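Metallo-beta-lactamase domain-containing protein (Enterococcus faecalis, PDB 2AZ4) is of unknown function but carries a two-zinc metallo-beta-lactamase fold, and probably acts as a metal-dependent hydrolase, perhaps an RNA-binding exonuclease. Local coordinates at residues F336-H347 with F363-F374. Numbering follows the deposited sequence.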
ATOM      1  N   PHE A 336      -9.230 -23.058   7.648  1.00 17.02           N
ATOM      2  CA  PHE A 336      -8.536 -23.048   8.948  1.00 18.77           C
ATOM      3  C   PHE A 336      -9.012 -24.196   9.838  1.00 18.65           C
ATOM      4  O   PHE A 336      -8.323 -24.574  10.783  1.00 18.23           O
ATOM      5  CB  PHE A 336      -8.661 -21.680   9.663  1.00 19.03           C
ATOM      6  CG  PHE A 336      -7.879 -20.588   9.003  1.00 20.12           C
ATOM      7  CD1 PHE A 336      -6.609 -20.266   9.443  1.00 21.74           C
ATOM      8  CD2 PHE A 336      -8.411 -19.883   7.921  1.00 21.75           C
ATOM      9  CE1 PHE A 336      -5.881 -19.242   8.818  1.00 22.65           C
ATOM     10  CE2 PHE A 336      -7.670 -18.867   7.279  1.00 21.50           C
ATOM     11  CZ  PHE A 336      -6.426 -18.558   7.723  1.00 21.10           C
ATOM     12  N   ASP A 337     -10.178 -24.764   9.505  1.00 19.14           N
ATOM     13  CA  ASP A 337     -10.762 -25.887  10.273  1.00 19.70           C
ATOM     14  C   ASP A 337      -9.917 -27.162  10.141  1.00 19.13           C
ATOM     15  O   ASP A 337     -10.090 -28.113  10.903  1.00 19.40           O
ATOM     16  CB  ASP A 337     -12.243 -26.082   9.886  1.00 20.34           C
ATOM     17  CG  ASP A 337     -12.950 -27.180  10.687  1.00 24.19           C
ATOM     18  OD1 ASP A 337     -12.943 -27.132  11.947  1.00 27.10           O
ATOM     19  OD2 ASP A 337     -13.550 -28.082  10.041  1.00 27.43           O
ATOM     20  N   ASN A 338      -8.951 -27.158   9.217  1.00 18.80           N
ATOM     21  CA  ASN A 338      -8.060 -28.325   9.019  1.00 18.85           C
ATOM     22  C   ASN A 338      -6.762 -28.303   9.811  1.00 19.23           C
ATOM     23  O   ASN A 338      -6.034 -29.296   9.840  1.00 19.59           O
ATOM     24  CB  ASN A 338      -7.739 -28.506   7.537  1.00 18.28           C
ATOM     25  CG  ASN A 338      -8.941 -28.981   6.742  1.00 18.51           C
ATOM     26  OD1 ASN A 338      -9.793 -29.695   7.261  1.00 20.46           O
ATOM     27  ND2 ASN A 338      -9.005 -28.594   5.483  1.00 18.16           N
ATOM     28  N   LEU A 339      -6.465 -27.169  10.435  1.00 20.01           N
ATOM     29  CA  LEU A 339      -5.239 -27.019  11.215  1.00 20.76           C
ATOM     30  C   LEU A 339      -5.370 -27.878  12.439  1.00 21.27           C
ATOM     31  O   LEU A 339      -6.476 -28.157  12.890  1.00 20.99           O
ATOM     32  CB  LEU A 339      -5.029 -25.551  11.627  1.00 20.66           C
ATOM     33  CG  LEU A 339      -4.722 -24.500  10.549  1.00 19.79           C
ATOM     34  CD1 LEU A 339      -4.616 -23.118  11.164  1.00 18.57           C
ATOM     35  CD2 LEU A 339      -3.447 -24.842   9.780  1.00 21.31           C
ATOM     36  N   GLN A 340      -4.241 -28.279  12.996  1.00 21.98           N
ATOM     37  CA  GLN A 340      -4.267 -29.151  14.138  1.00 22.60           C
ATOM     38  C   GLN A 340      -4.646 -28.414  15.415  1.00 23.23           C
ATOM     39  O   GLN A 340      -4.260 -27.260  15.628  1.00 22.32           O
ATOM     40  CB  GLN A 340      -2.910 -29.810  14.314  1.00 22.95           C
ATOM     41  CG  GLN A 340      -2.442 -30.550  13.093  1.00 24.59           C
ATOM     42  CD  GLN A 340      -0.990 -30.932  13.197  1.00 24.52           C
ATOM     43  OE1 GLN A 340      -0.418 -30.977  14.291  1.00 24.76           O
ATOM     44  NE2 GLN A 340      -0.383 -31.215  12.063  1.00 24.86           N
ATOM     45  N   GLU A 341      -5.417 -29.108  16.253  1.00 23.37           N
ATOM     46  CA  GLU A 341      -5.677 -28.684  17.617  1.00 24.98           C
ATOM     47  C   GLU A 341      -4.359 -28.533  18.373  1.00 24.01           C
ATOM     48  O   GLU A 341      -3.479 -29.419  18.327  1.00 24.57           O
ATOM     49  CB  GLU A 341      -6.607 -29.701  18.303  1.00 25.98           C
ATOM     50  CG  GLU A 341      -7.048 -29.336  19.697  1.00 30.10           C
ATOM     51  CD  GLU A 341      -8.400 -29.955  20.071  1.00 38.35           C
ATOM     52  OE1 GLU A 341      -9.191 -30.316  19.146  1.00 40.21           O
ATOM     53  OE2 GLU A 341      -8.677 -30.066  21.298  1.00 40.85           O
ATOM     54  N   GLY A 342      -4.222 -27.399  19.057  1.00 23.28           N
ATOM     55  CA  GLY A 342      -3.020 -27.101  19.822  1.00 23.03           C
ATOM     56  C   GLY A 342      -1.895 -26.474  19.009  1.00 22.38           C
ATOM     57  O   GLY A 342      -0.792 -26.239  19.530  1.00 22.40           O
ATOM     58  N   SER A 343      -2.144 -26.218  17.728  1.00 21.08           N
ATOM     59  CA  SER A 343      -1.090 -25.651  16.880  1.00 19.92           C
ATOM     60  C   SER A 343      -0.937 -24.121  17.087  1.00 20.15           C
ATOM     61  O   SER A 343      -1.687 -23.494  17.854  1.00 19.91           O
ATOM     62  CB  SER A 343      -1.333 -26.017  15.414  1.00 19.07           C
ATOM     63  OG  SER A 343      -2.461 -25.333  14.911  1.00 17.14           O
ATOM     64  N   LEU A 344       0.049 -23.537  16.403  1.00 20.01           N
ATOM     65  CA  LEU A 344       0.368 -22.121  16.540  1.00 19.26           C
ATOM     66  C   LEU A 344       0.138 -21.439  15.205  1.00 18.85           C
ATOM     67  O   LEU A 344       0.586 -21.925  14.185  1.00 19.44           O
ATOM     68  CB  LEU A 344       1.826 -21.954  16.973  1.00 19.37           C
ATOM     69  CG  LEU A 344       2.403 -20.536  17.171  1.00 18.80           C
ATOM     70  CD1 LEU A 344       1.619 -19.745  18.226  1.00 16.66           C
ATOM     71  CD2 LEU A 344       3.923 -20.629  17.512  1.00 18.74           C
ATOM     72  N   TYR A 345      -0.591 -20.333  15.220  1.00 18.76           N
ATOM     73  CA  TYR A 345      -0.794 -19.529  14.015  1.00 17.92           C
ATOM     74  C   TYR A 345      -0.308 -18.102  14.271  1.00 17.66           C
ATOM     75  O   TYR A 345      -0.703 -17.460  15.231  1.00 17.57           O
ATOM     76  CB  TYR A 345      -2.265 -19.541  13.577  1.00 17.94           C
ATOM     77  CG  TYR A 345      -2.579 -18.485  12.529  1.00 16.55           C
ATOM     78  CD1 TYR A 345      -2.094 -18.607  11.220  1.00 15.80           C
ATOM     79  CD2 TYR A 345      -3.324 -17.353  12.850  1.00 17.50           C
ATOM     80  CE1 TYR A 345      -2.367 -17.624  10.256  1.00 14.74           C
ATOM     81  CE2 TYR A 345      -3.599 -16.372  11.884  1.00 15.13           C
ATOM     82  CZ  TYR A 345      -3.110 -16.520  10.604  1.00 13.79           C
ATOM     83  OH  TYR A 345      -3.364 -15.555   9.655  1.00 18.04           O
ATOM     84  N   ILE A 346       0.544 -17.614  13.382  1.00 18.17           N
ATOM     85  CA  ILE A 346       1.146 -16.299  13.524  1.00 17.69           C
ATOM     86  C   ILE A 346       0.524 -15.379  12.493  1.00 17.10           C
ATOM     87  O   ILE A 346       0.677 -15.578  11.293  1.00 16.71           O
ATOM     88  CB  ILE A 346       2.672 -16.359  13.367  1.00 18.27           C
ATOM     89  CG1 ILE A 346       3.269 -17.260  14.461  1.00 17.52           C
ATOM     90  CG2 ILE A 346       3.266 -14.948  13.417  1.00 17.72           C
ATOM     91  CD1 ILE A 346       4.599 -17.901  14.032  1.00 17.87           C
ATOM     92  N   HIS A 347      -0.218 -14.399  12.995  1.00 16.86           N
ATOM     93  CA  HIS A 347      -0.947 -13.462  12.162  1.00 17.05           C
ATOM     94  C   HIS A 347      -0.096 -12.208  11.985  1.00 16.96           C
ATOM     95  O   HIS A 347       0.046 -11.416  12.913  1.00 17.24           O
ATOM     96  CB  HIS A 347      -2.276 -13.126  12.840  1.00 16.83           C
ATOM     97  CG  HIS A 347      -3.310 -12.601  11.900  1.00 17.16           C
ATOM     98  ND1 HIS A 347      -3.901 -11.368  12.055  1.00 21.01           N
ATOM     99  CD2 HIS A 347      -3.829 -13.128  10.769  1.00 15.47           C
ATOM    100  CE1 HIS A 347      -4.774 -11.173  11.081  1.00 18.17           C
ATOM    101  NE2 HIS A 347      -4.740 -12.224  10.282  1.00 20.53           N
ATOM    102  N   PHE A 363     -12.910 -14.867  13.234  1.00 26.03           N
ATOM    103  CA  PHE A 363     -11.655 -15.576  12.982  1.00 24.84           C
ATOM    104  C   PHE A 363     -11.050 -16.063  14.304  1.00 24.75           C
ATOM    105  O   PHE A 363     -10.767 -17.253  14.461  1.00 24.28           O
ATOM    106  CB  PHE A 363     -10.685 -14.666  12.212  1.00 24.61           C
ATOM    107  CG  PHE A 363      -9.395 -15.337  11.778  1.00 23.67           C
ATOM    108  CD1 PHE A 363      -9.369 -16.670  11.370  1.00 25.21           C
ATOM    109  CD2 PHE A 363      -8.205 -14.610  11.741  1.00 24.17           C
ATOM    110  CE1 PHE A 363      -8.175 -17.273  10.952  1.00 25.65           C
ATOM    111  CE2 PHE A 363      -7.002 -15.203  11.314  1.00 22.82           C
ATOM    112  CZ  PHE A 363      -6.984 -16.523  10.930  1.00 23.92           C
ATOM    113  N   LEU A 364     -10.880 -15.151  15.257  1.00 25.12           N
ATOM    114  CA  LEU A 364     -10.310 -15.507  16.564  1.00 26.06           C
ATOM    115  C   LEU A 364     -11.182 -16.520  17.302  1.00 26.16           C
ATOM    116  O   LEU A 364     -10.669 -17.420  17.954  1.00 25.67           O
ATOM    117  CB  LEU A 364     -10.080 -14.273  17.449  1.00 26.68           C
ATOM    118  CG  LEU A 364      -9.275 -13.017  17.060  1.00 27.69           C
ATOM    119  CD1 LEU A 364      -8.565 -12.550  18.300  1.00 30.06           C
ATOM    120  CD2 LEU A 364      -8.262 -13.212  15.953  1.00 26.97           C
ATOM    121  N   ASP A 365     -12.504 -16.376  17.186  1.00 27.02           N
ATOM    122  CA  ASP A 365     -13.436 -17.349  17.749  1.00 27.44           C
ATOM    123  C   ASP A 365     -13.249 -18.743  17.119  1.00 27.18           C
ATOM    124  O   ASP A 365     -13.187 -19.753  17.837  1.00 27.52           O
ATOM    125  CB  ASP A 365     -14.894 -16.852  17.640  1.00 28.77           C
ATOM    126  CG  ASP A 365     -15.187 -15.634  18.542  1.00 32.58           C
ATOM    127  OD1 ASP A 365     -14.268 -15.124  19.246  1.00 38.15           O
ATOM    128  OD2 ASP A 365     -16.360 -15.175  18.552  1.00 36.99           O
ATOM    129  N   LEU A 366     -13.132 -18.807  15.791  1.00 25.83           N
ATOM    130  CA  LEU A 366     -12.852 -20.084  15.112  1.00 25.51           C
ATOM    131  C   LEU A 366     -11.572 -20.756  15.616  1.00 24.51           C
ATOM    132  O   LEU A 366     -11.564 -21.961  15.909  1.00 23.33           O
ATOM    133  CB  LEU A 366     -12.842 -19.901  13.580  1.00 24.92           C
ATOM    134  CG  LEU A 366     -11.898 -20.574  12.574  1.00 27.62           C
ATOM    135  CD1 LEU A 366     -11.562 -22.036  12.831  1.00 28.51           C
ATOM    136  CD2 LEU A 366     -12.441 -20.396  11.141  1.00 27.59           C
ATOM    137  N   LEU A 367     -10.497 -19.974  15.730  1.00 23.59           N
ATOM    138  CA  LEU A 367      -9.225 -20.502  16.184  1.00 23.21           C
ATOM    139  C   LEU A 367      -9.310 -20.990  17.613  1.00 24.00           C
ATOM    140  O   LEU A 367      -8.765 -22.036  17.939  1.00 24.07           O
ATOM    141  CB  LEU A 367      -8.120 -19.448  16.049  1.00 22.95           C
ATOM    142  CG  LEU A 367      -7.776 -19.024  14.624  1.00 22.04           C
ATOM    143  CD1 LEU A 367      -6.851 -17.808  14.634  1.00 21.24           C
ATOM    144  CD2 LEU A 367      -7.174 -20.199  13.848  1.00 21.48           C
ATOM    145  N   ALA A 368      -9.972 -20.208  18.463  1.00 25.14           N
ATOM    146  CA  ALA A 368     -10.147 -20.555  19.867  1.00 26.88           C
ATOM    147  C   ALA A 368     -10.787 -21.923  20.052  1.00 28.02           C
ATOM    148  O   ALA A 368     -10.252 -22.754  20.791  1.00 28.39           O
ATOM    149  CB  ALA A 368     -10.945 -19.489  20.585  1.00 26.90           C
ATOM    150  N   LYS A 369     -11.900 -22.164  19.360  1.00 29.62           N
ATOM    151  CA  LYS A 369     -12.619 -23.464  19.410  1.00 31.75           C
ATOM    152  C   LYS A 369     -11.728 -24.655  19.078  1.00 31.87           C
ATOM    153  O   LYS A 369     -11.969 -25.778  19.539  1.00 31.68           O
ATOM    154  CB  LYS A 369     -13.799 -23.468  18.435  1.00 32.12           C
ATOM    155  CG  LYS A 369     -14.976 -22.598  18.841  1.00 36.28           C
ATOM    156  CD  LYS A 369     -15.994 -23.322  19.740  1.00 41.35           C
ATOM    157  CE  LYS A 369     -16.668 -24.515  19.048  1.00 44.21           C
ATOM    158  NZ  LYS A 369     -17.430 -25.362  20.019  1.00 44.79           N
ATOM    159  N   LYS A 370     -10.701 -24.405  18.266  1.00 32.05           N
ATOM    160  CA  LYS A 370      -9.785 -25.458  17.852  1.00 32.44           C
ATOM    161  C   LYS A 370      -8.545 -25.527  18.731  1.00 32.22           C
ATOM    162  O   LYS A 370      -7.629 -26.292  18.439  1.00 32.89           O
ATOM    163  CB  LYS A 370      -9.405 -25.276  16.384  1.00 32.18           C
ATOM    164  CG  LYS A 370     -10.571 -25.568  15.435  1.00 33.36           C
ATOM    165  CD  LYS A 370     -10.163 -25.538  13.965  1.00 33.46           C
ATOM    166  CE  LYS A 370      -8.965 -26.480  13.633  1.00 34.18           C
ATOM    167  NZ  LYS A 370      -9.201 -27.958  13.799  1.00 35.11           N
ATOM    168  N   ASP A 371      -8.515 -24.734  19.805  1.00 32.41           N
ATOM    169  CA  ASP A 371      -7.338 -24.655  20.690  1.00 32.21           C
ATOM    170  C   ASP A 371      -6.074 -24.304  19.864  1.00 31.09           C
ATOM    171  O   ASP A 371      -4.990 -24.827  20.112  1.00 31.13           O
ATOM    172  CB  ASP A 371      -7.157 -25.989  21.440  1.00 32.76           C
ATOM    173  CG  ASP A 371      -6.318 -25.861  22.712  1.00 35.79           C
ATOM    174  OD1 ASP A 371      -6.400 -24.810  23.400  1.00 38.50           O
ATOM    175  OD2 ASP A 371      -5.578 -26.834  23.035  1.00 39.06           O
ATOM    176  N   ILE A 372      -6.233 -23.445  18.860  1.00 29.77           N
ATOM    177  CA  ILE A 372      -5.081 -22.943  18.086  1.00 28.43           C
ATOM    178  C   ILE A 372      -4.655 -21.636  18.735  1.00 27.56           C
ATOM    179  O   ILE A 372      -5.469 -20.713  18.854  1.00 27.86           O
ATOM    180  CB  ILE A 372      -5.431 -22.741  16.588  1.00 28.39           C
ATOM    181  CG1 ILE A 372      -5.874 -24.070  15.946  1.00 27.79           C
ATOM    182  CG2 ILE A 372      -4.245 -22.141  15.801  1.00 28.29           C
ATOM    183  CD1 ILE A 372      -6.468 -23.903  14.548  1.00 28.15           C
ATOM    184  N   THR A 373      -3.413 -21.575  19.216  1.00 26.57           N
ATOM    185  CA  THR A 373      -2.859 -20.328  19.746  1.00 26.18           C
ATOM    186  C   THR A 373      -2.691 -19.268  18.639  1.00 25.89           C
ATOM    187  O   THR A 373      -2.001 -19.498  17.641  1.00 26.71           O
ATOM    188  CB  THR A 373      -1.522 -20.550  20.455  1.00 26.66           C
ATOM    189  OG1 THR A 373      -1.690 -21.511  21.510  1.00 27.74           O
ATOM    190  CG2 THR A 373      -0.979 -19.231  21.029  1.00 24.93           C
ATOM    191  N   PHE A 374      -3.332 -18.124  18.823  1.00 24.50           N
ATOM    192  CA  PHE A 374      -3.265 -17.022  17.869  1.00 23.24           C
ATOM    193  C   PHE A 374      -2.249 -16.011  18.385  1.00 23.23           C
ATOM    194  O   PHE A 374      -2.308 -15.597  19.560  1.00 22.67           O
ATOM    195  CB  PHE A 374      -4.628 -16.358  17.767  1.00 22.61           C
ATOM    196  CG  PHE A 374      -4.643 -15.079  16.970  1.00 22.19           C
ATOM    197  CD1 PHE A 374      -4.903 -15.101  15.602  1.00 20.26           C
ATOM    198  CD2 PHE A 374      -4.435 -13.853  17.587  1.00 21.18           C
ATOM    199  CE1 PHE A 374      -4.943 -13.940  14.862  1.00 20.69           C
ATOM    200  CE2 PHE A 374      -4.481 -12.660  16.835  1.00 20.73           C
ATOM    201  CZ  PHE A 374      -4.735 -12.720  15.474  1.00 20.60           C
TER
HETATM  202  O   HOH W   1     -11.816 -28.463  13.735  1.00 56.21           O
HETATM  203  O   HOH W   2     -10.718 -28.029  21.741  1.00 58.86           O
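Three acceptors grip the ammonium NZ of Lys370: NZ sits 2.9 Å from Leu339 O, nearly on the extension of that C=O bond, Asp337 O receives NZ from above its carbonyl plane, and a water that accepts from NZ and donates to Asp337 OD1 bridges the two charged groups. Bends at chi3 and chi4 fold the lysine back, bringing NZ to the carbonyls of the 3-10 turn and the residue after it. Beside this polar grip, Ile372 sets CD1 against Leu339 CB at 3.6 Å.

Parallel strand pairing follows: Thr373 N donates to Ser343 O, and Tyr345 N reaches Thr373 O at 2.9 Å in a nearly straight bond (174°). Ser343 OG turns back to Gln340 O at 2.7 Å, steadying the type II turn before the strand. Phe363 of the helix drives its edge into the face of Phe336 from the 3-10 segment, Phe363 CE1 standing over the ring centre, with the planes 71° apart. Helix meets sheet where Tyr345 CE2 touches Phe363 CZ at 3.5 Å, while on adjacent strands His347 CB packs on Phe374 CE1.

This is the right-handed beta-alpha-beta unit of strand 344-348, helix 358-369 and strand 373-376, at the edge of a parallel sheet remote from the zincs. The chemistry divides accordingly: aromatic packing joins helix to sheet and 3-10 segment, whereas a lysine at the helix C-terminal end, where a Schellman motif closes it with Asp371 as C-prime, ties that end to the chain entering the first strand.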